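Myosin-I heavy chain (Dictyostelium discoideum, PDB 5EJR) works as an actin-based ATPase motor in the early steps of phagocytosis and in adhesion, this chain being its C-terminal MyTH4-FERM tail module. Local coordinates at residues A436-N441 against S495-V500; K443-F448 against Q462-V467; T473-T478 against P484-F489. All blocks are in the same frame, centred on the assembly; numbering follows the deposited sequence.

Interaction 1: A436-N441 against S495-V500; sequences AWLAIN and SSIASV. With EDO (1,2-ethanediol), chain E; EDO (1,2-ethanediol), chain F.
Ile440 on the strand meets Ile497 and Val500 on the helix, and its branched side chain spends a separate arm on each of them. The longer arm ends at CD1 of Ile440, 3.9 Å from CG2 of Ile497, the two side chains crossing at about a right angle. The shorter arm is CG2 of Ile440, which rests 3.9 Å from CG1 of Val500. With CG1 of Ile440 anti to its carbonyl carbon (chi1 -55°), CG2 lies anti to the backbone N, and the fork opens over two helix residues three positions apart, a spacing that brings them onto the same face of a helix. Beta-branched residues suit this place because a single CB supplies both contacts. Here the backbones come nearest, the CA atoms of Ile440 and Val500 lying 7.2 Å apart.

This is the closing helix of the FERM F3 lobe, which has the PH/PTB-type fold: two antiparallel sheets packed on each other, with the C-terminal helix 494-505 laid along one open end. The helix and strand 436-440 run roughly in the same direction, their axes 29° apart and 10.2 Å at closest approach, a separation filled by a single layer of touching methyls. One turn nearer the start of the helix, CD1 of Ile497 reaches CD2 of Leu438 at 4.0 Å. Leu438 also packs on Phe474 of the second sheet, as does Ile497, so the layer runs on into the interior between the sheets.

The polar serines of the helix lie off this apolar face. Ser499 OG shares a 2.7 Å hydrogen bond with O2 of a 1,2-ethanediol molecule (chain E), probably from the crystallisation liquor, and Ser495 OG is hydrogen-bonded to Ser269 OG.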
ATOM      1  N   ALA A 436      12.635   8.062  18.654  1.00 34.97           N
ATOM      2  CA  ALA A 436      12.080   9.419  18.575  1.00 32.31           C
ATOM      3  C   ALA A 436      11.060   9.612  17.427  1.00 35.67           C
ATOM      4  O   ALA A 436      10.797   8.675  16.668  1.00 33.62           O
ATOM      5  CB  ALA A 436      13.215  10.417  18.453  1.00 32.64           C
ATOM      6  N   TRP A 437      10.480  10.832  17.318  1.00 34.11           N
ATOM      7  CA  TRP A 437       9.529  11.188  16.263  1.00 33.85           C
ATOM      8  C   TRP A 437      10.114  12.233  15.349  1.00 32.47           C
ATOM      9  O   TRP A 437      10.497  13.309  15.814  1.00 29.74           O
ATOM     10  CB  TRP A 437       8.229  11.769  16.842  1.00 34.08           C
ATOM     11  CG  TRP A 437       7.306  10.796  17.504  1.00 36.98           C
ATOM     12  CD1 TRP A 437       7.262   9.445  17.324  1.00 40.68           C
ATOM     13  CD2 TRP A 437       6.241  11.116  18.408  1.00 37.43           C
ATOM     14  NE1 TRP A 437       6.245   8.901  18.070  1.00 40.92           N
ATOM     15  CE2 TRP A 437       5.598   9.905  18.744  1.00 42.36           C
ATOM     16  CE3 TRP A 437       5.780  12.314  18.987  1.00 39.04           C
ATOM     17  CZ2 TRP A 437       4.518   9.852  19.640  1.00 42.26           C
ATOM     18  CZ3 TRP A 437       4.695  12.265  19.854  1.00 41.18           C
ATOM     19  CH2 TRP A 437       4.082  11.046  20.181  1.00 42.18           C
ATOM     20  N   LEU A 438      10.152  11.935  14.039  1.00 26.57           N
ATOM     21  CA  LEU A 438      10.564  12.917  13.043  1.00 25.04           C
ATOM     22  C   LEU A 438       9.271  13.658  12.742  1.00 24.88           C
ATOM     23  O   LEU A 438       8.285  13.015  12.385  1.00 23.23           O
ATOM     24  CB  LEU A 438      11.094  12.231  11.764  1.00 25.14           C
ATOM     25  CG  LEU A 438      11.367  13.135  10.574  1.00 29.42           C
ATOM     26  CD1 LEU A 438      12.655  13.899  10.766  1.00 30.84           C
ATOM     27  CD2 LEU A 438      11.422  12.324   9.282  1.00 27.75           C
ATOM     28  N   ALA A 439       9.241  14.974  12.962  1.00 21.45           N
ATOM     29  CA  ALA A 439       8.039  15.761  12.700  1.00 21.07           C
ATOM     30  C   ALA A 439       8.280  16.694  11.519  1.00 22.96           C
ATOM     31  O   ALA A 439       9.278  17.416  11.505  1.00 23.28           O
ATOM     32  CB  ALA A 439       7.668  16.572  13.938  1.00 21.57           C
ATOM     33  N   ILE A 440       7.385  16.670  10.517  1.00 16.86           N
ATOM     34  CA  ILE A 440       7.507  17.571   9.358  1.00 16.12           C
ATOM     35  C   ILE A 440       6.235  18.361   9.283  1.00 19.90           C
ATOM     36  O   ILE A 440       5.150  17.773   9.312  1.00 17.67           O
ATOM     37  CB  ILE A 440       7.825  16.823   8.028  1.00 19.00           C
ATOM     38  CG1 ILE A 440       9.113  15.935   8.193  1.00 20.43           C
ATOM     39  CG2 ILE A 440       7.985  17.816   6.856  1.00 20.02           C
ATOM     40  CD1 ILE A 440       9.389  14.929   7.017  1.00 23.36           C
ATOM     41  N   ASN A 441       6.361  19.703   9.210  1.00 17.26           N
ATOM     42  CA  ASN A 441       5.207  20.585   9.123  1.00 16.29           C
ATOM     43  C   ASN A 441       5.498  21.727   8.170  1.00 20.47           C
ATOM     44  O   ASN A 441       6.477  21.638   7.416  1.00 19.89           O
ATOM     45  CB  ASN A 441       4.758  21.060  10.511  1.00 16.83           C
ATOM     46  CG  ASN A 441       5.725  22.019  11.169  1.00 29.75           C
ATOM     47  OD1 ASN A 441       6.877  22.172  10.769  1.00 23.76           O
ATOM     48  ND2 ASN A 441       5.233  22.771  12.119  1.00 20.30           N
ATOM     49  N   SER A 495       9.899   6.787   1.131  1.00 16.95           N
ATOM     50  CA  SER A 495       8.878   7.185   0.165  1.00 17.05           C
ATOM     51  C   SER A 495       7.822   8.196   0.726  1.00 20.21           C
ATOM     52  O   SER A 495       7.550   9.237   0.107  1.00 20.07           O
ATOM     53  CB  SER A 495       8.217   5.954  -0.445  1.00 20.12           C
ATOM     54  OG  SER A 495       7.423   6.399  -1.535  1.00 27.82           O
ATOM     55  N   SER A 496       7.257   7.896   1.885  1.00 16.87           N
ATOM     56  CA  SER A 496       6.304   8.798   2.557  1.00 15.17           C
ATOM     57  C   SER A 496       7.018  10.072   3.007  1.00 15.07           C
ATOM     58  O   SER A 496       6.466  11.165   2.884  1.00 14.64           O
ATOM     59  CB  SER A 496       5.716   8.109   3.781  1.00 16.72           C
ATOM     60  OG  SER A 496       4.861   7.063   3.374  1.00 33.57           O
ATOM     61  N   ILE A 497       8.231   9.944   3.536  1.00 14.39           N
ATOM     62  CA  ILE A 497       8.983  11.127   4.003  1.00 15.02           C
ATOM     63  C   ILE A 497       9.270  12.073   2.858  1.00 18.81           C
ATOM     64  O   ILE A 497       9.093  13.273   3.022  1.00 16.87           O
ATOM     65  CB  ILE A 497      10.278  10.759   4.776  1.00 17.66           C
ATOM     66  CG1 ILE A 497       9.925  10.042   6.079  1.00 19.20           C
ATOM     67  CG2 ILE A 497      11.104  12.037   5.073  1.00 16.48           C
ATOM     68  CD1 ILE A 497      11.079   9.332   6.720  1.00 16.11           C
ATOM     69  N   ALA A 498       9.696  11.536   1.681  1.00 17.72           N
ATOM     70  CA  ALA A 498       9.974  12.397   0.517  1.00 17.49           C
ATOM     71  C   ALA A 498       8.704  13.149   0.069  1.00 19.96           C
ATOM     72  O   ALA A 498       8.766  14.326  -0.223  1.00 19.55           O
ATOM     73  CB  ALA A 498      10.508  11.552  -0.635  1.00 18.24           C
ATOM     74  N   SER A 499       7.555  12.471   0.023  1.00 18.79           N
ATOM     75  CA  SER A 499       6.304  13.102  -0.391  1.00 19.90           C
ATOM     76  C   SER A 499       5.893  14.254   0.595  1.00 22.02           C
ATOM     77  O   SER A 499       5.568  15.359   0.154  1.00 20.77           O
ATOM     78  CB  SER A 499       5.206  12.041  -0.513  1.00 24.13           C
ATOM     79  OG  SER A 499       3.919  12.572  -0.238  1.00 38.51           O
ATOM     80  N   VAL A 500       5.931  13.995   1.915  1.00 17.63           N
ATOM     81  CA  VAL A 500       5.583  15.013   2.930  1.00 15.48           C
ATOM     82  C   VAL A 500       6.598  16.154   2.904  1.00 18.82           C
ATOM     83  O   VAL A 500       6.210  17.327   2.851  1.00 17.45           O
ATOM     84  CB  VAL A 500       5.429  14.375   4.333  1.00 18.35           C
ATOM     85  CG1 VAL A 500       5.266  15.440   5.412  1.00 17.61           C
ATOM     86  CG2 VAL A 500       4.249  13.418   4.345  1.00 17.71           C
TER
HETATM   87  C1  EDO E2404       1.494  11.809   2.365  1.00 29.86           C
HETATM   88  O1  EDO E2404       0.132  11.370   2.417  1.00 24.29           O
HETATM   89  C2  EDO E2404       2.428  10.631   1.890  1.00 30.94           C
HETATM   90  O2  EDO E2404       2.302  10.526   0.477  1.00 34.72           O
HETATM   91  C1  EDO F2405       6.944  22.286  15.387  1.00 44.87           C
HETATM   92  O1  EDO F2405       6.388  22.239  16.693  1.00 46.47           O
HETATM   93  C2  EDO F2405       6.774  23.736  14.918  1.00 46.74           C
HETATM   94  O2  EDO F2405       7.283  23.890  13.625  1.00 47.14           O

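Interaction 2: K443-F448 against Q462-V467; sequences KGVSIF and QSISNV
At the corner of the PH/PTB-like F3 lobe, where the chain leaves strand 455-460 of one sheet to enter strand 466-469 of the other, Val445 of strand 444-448 meets Ile464 of the connection. Their contact is a single meeting of methyls: CG2 of Val445 stands 4.0 Å from CD1 of Ile464, the side chains crossing at about a right angle. CG1 of Val445 lies anti to the backbone N (chi1 177°), which leaves CG2 anti to the carbonyl carbon and offers it to Ile464, the longer of the two, whose CD1 extends to meet it. Tyr501 of the C-terminal helix touches both residues, and Trp459 packs on Ile464, so this small apolar pair continues a larger buried layer.

Nearer the surface the chemistry changes. Lys443 O and Gln462 OE1 are both acceptors, 4.5 Å apart, and cannot bond to each other directly; a water placed between them donates a hydrogen to each, at 2.6 Å to Lys443 O and 2.8 Å to Gln462 OE1. The Gln462 chain is bent at chi2 (62°), which brings its amide oxygen in toward the strand's start, whereas Lys443 takes part through its carbonyl, its CB pointing away from the 462-467 segment.

Gly444 sits between these two zones. A side chain here would collide with the carbonyl O of Lys443, and glycine has none.

These two segments thus meet through one methyl contact and one water bridge: the first is apolar and non-directional, and in the second the water supplies the hydrogens that two facing acceptors lack.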
ATOM      1  N   LYS A 443       6.672  24.667   8.721  1.00 19.42           N
ATOM      2  CA  LYS A 443       7.881  25.405   9.149  1.00 19.92           C
ATOM      3  C   LYS A 443       9.199  24.655   8.878  1.00 25.18           C
ATOM      4  O   LYS A 443      10.224  25.279   8.590  1.00 26.85           O
ATOM      5  CB  LYS A 443       7.795  25.725  10.637  1.00 21.21           C
ATOM      6  CG  LYS A 443       6.632  26.636  10.994  1.00 24.26           C
ATOM      7  CD  LYS A 443       6.706  27.057  12.461  1.00 26.44           C
ATOM      8  CE  LYS A 443       5.601  28.007  12.870  1.00 44.80           C
ATOM      9  NZ  LYS A 443       5.755  29.338  12.228  1.00 64.33           N
ATOM     10  N   GLY A 444       9.182  23.341   9.017  1.00 19.31           N
ATOM     11  CA  GLY A 444      10.385  22.559   8.766  1.00 19.74           C
ATOM     12  C   GLY A 444      10.346  21.177   9.351  1.00 22.46           C
ATOM     13  O   GLY A 444       9.277  20.562   9.437  1.00 20.84           O
ATOM     14  N   VAL A 445      11.527  20.705   9.764  1.00 19.66           N
ATOM     15  CA  VAL A 445      11.773  19.372  10.299  1.00 20.32           C
ATOM     16  C   VAL A 445      12.142  19.476  11.766  1.00 25.98           C
ATOM     17  O   VAL A 445      13.005  20.282  12.129  1.00 25.49           O
ATOM     18  CB  VAL A 445      12.905  18.674   9.486  1.00 24.23           C
ATOM     19  CG1 VAL A 445      13.233  17.306  10.059  1.00 24.93           C
ATOM     20  CG2 VAL A 445      12.550  18.569   8.003  1.00 23.86           C
ATOM     21  N   SER A 446      11.516  18.646  12.598  1.00 22.71           N
ATOM     22  CA  SER A 446      11.818  18.590  14.028  1.00 22.89           C
ATOM     23  C   SER A 446      12.016  17.149  14.469  1.00 27.81           C
ATOM     24  O   SER A 446      11.556  16.210  13.815  1.00 24.85           O
ATOM     25  CB  SER A 446      10.658  19.151  14.855  1.00 23.69           C
ATOM     26  OG  SER A 446      10.178  20.409  14.412  1.00 30.78           O
ATOM     27  N   ILE A 447      12.647  16.984  15.638  1.00 28.31           N
ATOM     28  CA  ILE A 447      12.757  15.717  16.331  1.00 28.96           C
ATOM     29  C   ILE A 447      12.066  15.961  17.676  1.00 34.33           C
ATOM     30  O   ILE A 447      12.393  16.933  18.355  1.00 34.02           O
ATOM     31  CB  ILE A 447      14.215  15.193  16.460  1.00 33.12           C
ATOM     32  CG1 ILE A 447      14.846  14.920  15.073  1.00 33.82           C
ATOM     33  CG2 ILE A 447      14.294  13.946  17.371  1.00 34.70           C
ATOM     34  CD1 ILE A 447      14.129  13.785  14.184  1.00 37.72           C
ATOM     35  N   PHE A 448      11.095  15.115  18.019  1.00 33.42           N
ATOM     36  CA  PHE A 448      10.346  15.191  19.261  1.00 35.11           C
ATOM     37  C   PHE A 448      10.528  13.917  20.078  1.00 42.88           C
ATOM     38  O   PHE A 448      10.525  12.807  19.526  1.00 40.09           O
ATOM     39  CB  PHE A 448       8.841  15.358  18.982  1.00 36.90           C
ATOM     40  CG  PHE A 448       8.349  16.753  18.668  1.00 38.67           C
ATOM     41  CD1 PHE A 448       8.362  17.236  17.364  1.00 41.70           C
ATOM     42  CD2 PHE A 448       7.801  17.556  19.665  1.00 41.57           C
ATOM     43  CE1 PHE A 448       7.854  18.512  17.063  1.00 43.44           C
ATOM     44  CE2 PHE A 448       7.297  18.831  19.364  1.00 44.73           C
ATOM     45  CZ  PHE A 448       7.320  19.298  18.063  1.00 42.75           C
ATOM     46  N   GLN A 462      14.273  26.760   5.063  1.00 34.28           N
ATOM     47  CA  GLN A 462      15.237  27.743   4.528  1.00 35.42           C
ATOM     48  C   GLN A 462      16.667  27.280   4.796  1.00 37.65           C
ATOM     49  O   GLN A 462      17.534  27.428   3.943  1.00 38.59           O
ATOM     50  CB  GLN A 462      15.022  29.138   5.175  1.00 37.28           C
ATOM     51  CG  GLN A 462      13.669  29.810   4.860  1.00 54.68           C
ATOM     52  CD  GLN A 462      12.460  29.027   5.353  1.00 67.41           C
ATOM     53  OE1 GLN A 462      12.350  28.666   6.533  1.00 48.96           O
ATOM     54  NE2 GLN A 462      11.563  28.677   4.433  1.00 68.83           N
ATOM     55  N   SER A 463      16.887  26.703   5.987  1.00 31.93           N
ATOM     56  CA  SER A 463      18.164  26.212   6.472  1.00 31.31           C
ATOM     57  C   SER A 463      18.581  24.825   5.928  1.00 36.61           C
ATOM     58  O   SER A 463      19.653  24.339   6.291  1.00 38.43           O
ATOM     59  CB  SER A 463      18.166  26.204   7.993  1.00 33.67           C
ATOM     60  OG  SER A 463      17.523  25.046   8.494  1.00 40.59           O
ATOM     61  N   ILE A 464      17.748  24.195   5.074  1.00 30.79           N
ATOM     62  CA  ILE A 464      18.038  22.880   4.490  1.00 29.60           C
ATOM     63  C   ILE A 464      18.187  23.070   2.995  1.00 35.34           C
ATOM     64  O   ILE A 464      17.218  23.439   2.327  1.00 35.35           O
ATOM     65  CB  ILE A 464      16.974  21.791   4.850  1.00 31.66           C
ATOM     66  CG1 ILE A 464      16.864  21.574   6.366  1.00 30.81           C
ATOM     67  CG2 ILE A 464      17.282  20.477   4.116  1.00 32.80           C
ATOM     68  CD1 ILE A 464      15.444  21.089   6.883  1.00 34.24           C
ATOM     69  N   SER A 465      19.410  22.845   2.482  1.00 34.55           N
ATOM     70  CA  SER A 465      19.768  22.980   1.059  1.00 35.66           C
ATOM     71  C   SER A 465      19.285  21.801   0.233  1.00 40.07           C
ATOM     72  O   SER A 465      18.905  21.981  -0.923  1.00 42.02           O
ATOM     73  CB  SER A 465      21.281  23.126   0.897  1.00 41.05           C
ATOM     74  OG  SER A 465      21.996  22.184   1.682  1.00 47.38           O
ATOM     75  N   ASN A 466      19.315  20.586   0.807  1.00 34.30           N
ATOM     76  CA  ASN A 466      18.874  19.392   0.096  1.00 32.67           C
ATOM     77  C   ASN A 466      18.622  18.220   1.040  1.00 30.68           C
ATOM     78  O   ASN A 466      19.015  18.248   2.195  1.00 29.17           O
ATOM     79  CB  ASN A 466      19.909  18.984  -0.985  1.00 35.04           C
ATOM     80  CG  ASN A 466      19.270  18.725  -2.325  1.00 68.09           C
ATOM     81  OD1 ASN A 466      18.343  17.913  -2.454  1.00 60.32           O
ATOM     82  ND2 ASN A 466      19.730  19.437  -3.348  1.00 65.80           N
ATOM     83  N   VAL A 467      17.954  17.193   0.531  1.00 25.51           N
ATOM     84  CA  VAL A 467      17.693  15.981   1.293  1.00 24.09           C
ATOM     85  C   VAL A 467      18.169  14.781   0.491  1.00 28.19           C
ATOM     86  O   VAL A 467      18.280  14.860  -0.736  1.00 27.60           O
ATOM     87  CB  VAL A 467      16.221  15.827   1.757  1.00 26.28           C
ATOM     88  CG1 VAL A 467      15.840  16.920   2.747  1.00 25.95           C
ATOM     89  CG2 VAL A 467      15.260  15.770   0.570  1.00 26.03           C
TER
HETATM   90  O   HOH W   1      10.239  27.861   8.119  1.00 36.26           O

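Interaction 3: T473-T478 against P484-F489; sequences TFCIMT and PIKQTF
Strands 473-477 and 486-489 pair antiparallel, their directions 159° apart, with hydrogen-bonded pairs Phe474-Phe489 and Ile476-Gln487 alternating with non-hydrogen-bonded Cys475-Thr488 and Met477-Lys486. Each hydrogen-bonded pair makes two bonds; Phe489 N to Phe474 O is 2.8 Å and Gln487 N to Ile476 O is 3.0 Å. Past the last pair, Ile485 O accepts twice from Thr478: from N at 2.9 Å and from OG1 at 2.7 Å, the hydroxyl standing above the carbonyl plane. Thr478 can do this because OG1 lies between its backbone N and carbonyl carbon (chi1 63°), although this end of the hairpin is poorly ordered.

Phe474 and Phe489 point the same way from one face. Their rings lie side by side but oblique, planes 31° apart and centroids 5.7 Å, and touch CD2 to CD2 at 3.6 Å. At the rim of the Phe489 ring, near its plane, CG1 of Ile476 approaches CE2 to 4.0 Å. An alanine in place of Phe489 would lose this ring and is likely to leave Phe474 and Ile476 facing a gap. The two rings and Ile476 suit the buried part of this face, which Gln487 shares, partly exposed. The other face carries Cys475, Met477, Lys486 and Thr488, a more mixed and more exposed set: CE of Met477 lies 4.1 Å from CG of Lys486, whose extended chain gives aliphatic cover.

The hairpin joins central strand 473-477 to edge strand 486-490. Along its other edge strand 473-477 bonds to 466-469; Phe474 meets Phe469 and Ile497 of helix 494-505, and Trp459 of the other sheet packs against Ile476 and Gln487.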
ATOM      1  N   THR A 473      17.586   5.174   5.717  1.00 23.70           N
ATOM      2  CA  THR A 473      17.827   6.500   6.306  1.00 22.43           C
ATOM      3  C   THR A 473      17.180   7.646   5.554  1.00 25.55           C
ATOM      4  O   THR A 473      16.936   7.558   4.354  1.00 24.01           O
ATOM      5  CB  THR A 473      19.332   6.847   6.472  1.00 32.99           C
ATOM      6  OG1 THR A 473      19.920   7.018   5.182  1.00 40.54           O
ATOM      7  CG2 THR A 473      20.130   5.842   7.319  1.00 25.65           C
ATOM      8  N   PHE A 474      16.972   8.752   6.275  1.00 22.28           N
ATOM      9  CA  PHE A 474      16.561  10.045   5.747  1.00 21.27           C
ATOM     10  C   PHE A 474      17.672  11.015   6.159  1.00 25.64           C
ATOM     11  O   PHE A 474      18.127  10.989   7.300  1.00 22.98           O
ATOM     12  CB  PHE A 474      15.161  10.457   6.246  1.00 20.60           C
ATOM     13  CG  PHE A 474      14.754  11.896   6.030  1.00 21.57           C
ATOM     14  CD1 PHE A 474      14.847  12.484   4.776  1.00 24.37           C
ATOM     15  CD2 PHE A 474      14.244  12.653   7.075  1.00 21.66           C
ATOM     16  CE1 PHE A 474      14.453  13.811   4.576  1.00 24.66           C
ATOM     17  CE2 PHE A 474      13.856  13.977   6.873  1.00 23.70           C
ATOM     18  CZ  PHE A 474      13.944  14.541   5.624  1.00 21.72           C
ATOM     19  N   CYS A 475      18.138  11.841   5.216  0.50 20.52           N
ATOM     20  CA  CYS A 475      19.233  12.780   5.444  0.50 19.65           C
ATOM     21  C   CYS A 475      18.878  14.202   4.998  0.50 25.76           C
ATOM     22  O   CYS A 475      18.365  14.370   3.896  0.50 25.72           O
ATOM     23  CB  CYS A 475      20.497  12.279   4.745  0.50 19.55           C
ATOM     24  SG  CYS A 475      21.906  13.403   4.877  0.50 23.44           S
ATOM     25  N   ILE A 476      19.181  15.221   5.833  1.00 25.30           N
ATOM     26  CA  ILE A 476      18.956  16.653   5.525  1.00 26.07           C
ATOM     27  C   ILE A 476      20.313  17.373   5.483  1.00 32.16           C
ATOM     28  O   ILE A 476      21.106  17.217   6.398  1.00 30.82           O
ATOM     29  CB  ILE A 476      17.906  17.400   6.432  1.00 27.13           C
ATOM     30  CG1 ILE A 476      18.288  17.401   7.920  1.00 25.63           C
ATOM     31  CG2 ILE A 476      16.481  16.833   6.234  1.00 27.69           C
ATOM     32  CD1 ILE A 476      17.451  18.411   8.790  1.00 32.15           C
ATOM     33  N   MET A 477      20.590  18.118   4.410  1.00 33.15           N
ATOM     34  CA  MET A 477      21.837  18.885   4.315  1.00 36.12           C
ATOM     35  C   MET A 477      21.528  20.311   4.813  1.00 41.84           C
ATOM     36  O   MET A 477      20.718  21.020   4.210  1.00 40.48           O
ATOM     37  CB  MET A 477      22.433  18.842   2.880  1.00 40.02           C
ATOM     38  CG  MET A 477      23.852  19.448   2.762  1.00 46.21           C
ATOM     39  SD  MET A 477      24.996  19.026   4.115  1.00 52.52           S
ATOM     40  CE  MET A 477      25.909  17.684   3.388  1.00 49.76           C
ATOM     41  N   THR A 478      22.085  20.665   5.985  1.00 39.74           N
ATOM     42  CA  THR A 478      21.880  21.958   6.642  1.00 57.14           C
ATOM     43  C   THR A 478      23.082  22.892   6.451  1.00 99.32           C
ATOM     44  O   THR A 478      23.929  23.016   7.336  1.00 67.71           O
ATOM     45  CB  THR A 478      21.492  21.775   8.123  1.00 60.95           C
ATOM     46  OG1 THR A 478      22.562  21.129   8.815  1.00 57.39           O
ATOM     47  CG2 THR A 478      20.200  20.996   8.303  1.00 57.36           C
ATOM     48  N   PRO A 484      28.557  23.448   6.083  1.00 69.07           N
ATOM     49  CA  PRO A 484      28.084  22.094   5.735  1.00 67.15           C
ATOM     50  C   PRO A 484      27.976  21.070   6.880  1.00 65.40           C
ATOM     51  O   PRO A 484      28.983  20.540   7.339  1.00 65.58           O
ATOM     52  CB  PRO A 484      29.091  21.650   4.666  1.00 69.95           C
ATOM     53  CG  PRO A 484      30.349  22.413   4.977  1.00 75.72           C
ATOM     54  CD  PRO A 484      30.028  23.525   5.952  1.00 71.38           C
ATOM     55  N   ILE A 485      26.715  20.792   7.348  1.00 55.64           N
ATOM     56  CA  ILE A 485      26.394  19.782   8.386  1.00 52.21           C
ATOM     57  C   ILE A 485      25.253  18.892   7.871  1.00 49.54           C
ATOM     58  O   ILE A 485      24.192  19.376   7.484  1.00 47.68           O
ATOM     59  CB  ILE A 485      26.165  20.302   9.849  1.00 54.78           C
ATOM     60  CG1 ILE A 485      27.384  21.107  10.369  1.00 55.57           C
ATOM     61  CG2 ILE A 485      25.858  19.121  10.820  1.00 54.76           C
ATOM     62  CD1 ILE A 485      27.093  22.034  11.511  1.00 63.84           C
ATOM     63  N   LYS A 486      25.508  17.585   7.865  1.00 42.10           N
ATOM     64  CA  LYS A 486      24.638  16.497   7.410  1.00 39.19           C
ATOM     65  C   LYS A 486      23.923  15.906   8.635  1.00 36.76           C
ATOM     66  O   LYS A 486      24.601  15.526   9.591  1.00 34.73           O
ATOM     67  CB  LYS A 486      25.574  15.428   6.825  1.00 42.03           C
ATOM     68  CG  LYS A 486      25.019  14.531   5.784  1.00 48.88           C
ATOM     69  CD  LYS A 486      26.188  13.878   5.108  1.00 51.59           C
ATOM     70  CE  LYS A 486      25.736  12.667   4.385  1.00 47.26           C
ATOM     71  NZ  LYS A 486      26.832  12.036   3.653  1.00 30.53           N
ATOM     72  N   GLN A 487      22.573  15.833   8.616  1.00 30.14           N
ATOM     73  CA  GLN A 487      21.797  15.245   9.720  1.00 29.63           C
ATOM     74  C   GLN A 487      21.049  14.044   9.189  1.00 32.58           C
ATOM     75  O   GLN A 487      20.253  14.187   8.259  1.00 30.94           O
ATOM     76  CB  GLN A 487      20.811  16.253  10.359  1.00 30.36           C
ATOM     77  CG  GLN A 487      21.458  17.532  10.898  1.00 39.12           C
ATOM     78  CD  GLN A 487      22.146  17.342  12.223  1.00 55.86           C
ATOM     79  OE1 GLN A 487      22.058  16.282  12.881  1.00 49.06           O
ATOM     80  NE2 GLN A 487      22.825  18.389  12.657  1.00 47.30           N
ATOM     81  N   THR A 488      21.269  12.882   9.811  1.00 29.94           N
ATOM     82  CA  THR A 488      20.738  11.590   9.380  1.00 29.50           C
ATOM     83  C   THR A 488      19.825  10.935  10.423  1.00 33.08           C
ATOM     84  O   THR A 488      20.128  10.964  11.615  1.00 33.13           O
ATOM     85  CB  THR A 488      21.929  10.696   8.978  1.00 33.23           C
ATOM     86  OG1 THR A 488      22.670  11.386   7.971  1.00 37.20           O
ATOM     87  CG2 THR A 488      21.511   9.331   8.451  1.00 30.56           C
ATOM     88  N   PHE A 489      18.731  10.304   9.952  1.00 28.33           N
ATOM     89  CA  PHE A 489      17.740   9.652  10.813  1.00 28.36           C
ATOM     90  C   PHE A 489      17.425   8.270  10.281  1.00 29.32           C
ATOM     91  O   PHE A 489      17.224   8.100   9.076  1.00 27.57           O
ATOM     92  CB  PHE A 489      16.454  10.500  10.888  1.00 29.68           C
ATOM     93  CG  PHE A 489      16.666  11.997  10.910  1.00 32.05           C
ATOM     94  CD1 PHE A 489      16.866  12.670  12.106  1.00 37.00           C
ATOM     95  CD2 PHE A 489      16.670  12.734   9.730  1.00 34.97           C
ATOM     96  CE1 PHE A 489      17.046  14.060  12.123  1.00 38.64           C
ATOM     97  CE2 PHE A 489      16.860  14.120   9.745  1.00 38.07           C
ATOM     98  CZ  PHE A 489      17.032  14.774  10.942  1.00 37.28           C
TER

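In the fold
All three contacts belong to the F3 lobe and share its interior to different degrees. Interaction 1 is fully buried and wholly apolar between its segments, joining helix 494-505 to the four-stranded sheet. Interaction 3 is two-sided, with rings and Ile476 on the buried face and a mixed, more exposed set on the other, and alone among the three it is held by backbone hydrogen bonds between its segments. Interaction 2 is the smallest, part methyl contact and part water bridge at a corner. They interlock through neighbouring strands: 435-440 pairs with 444-448, tying interactions 1 and 2, and 466-469 pairs with 473-477, tying 2 and 3. Phe474 is common ground for interactions 1 and 3.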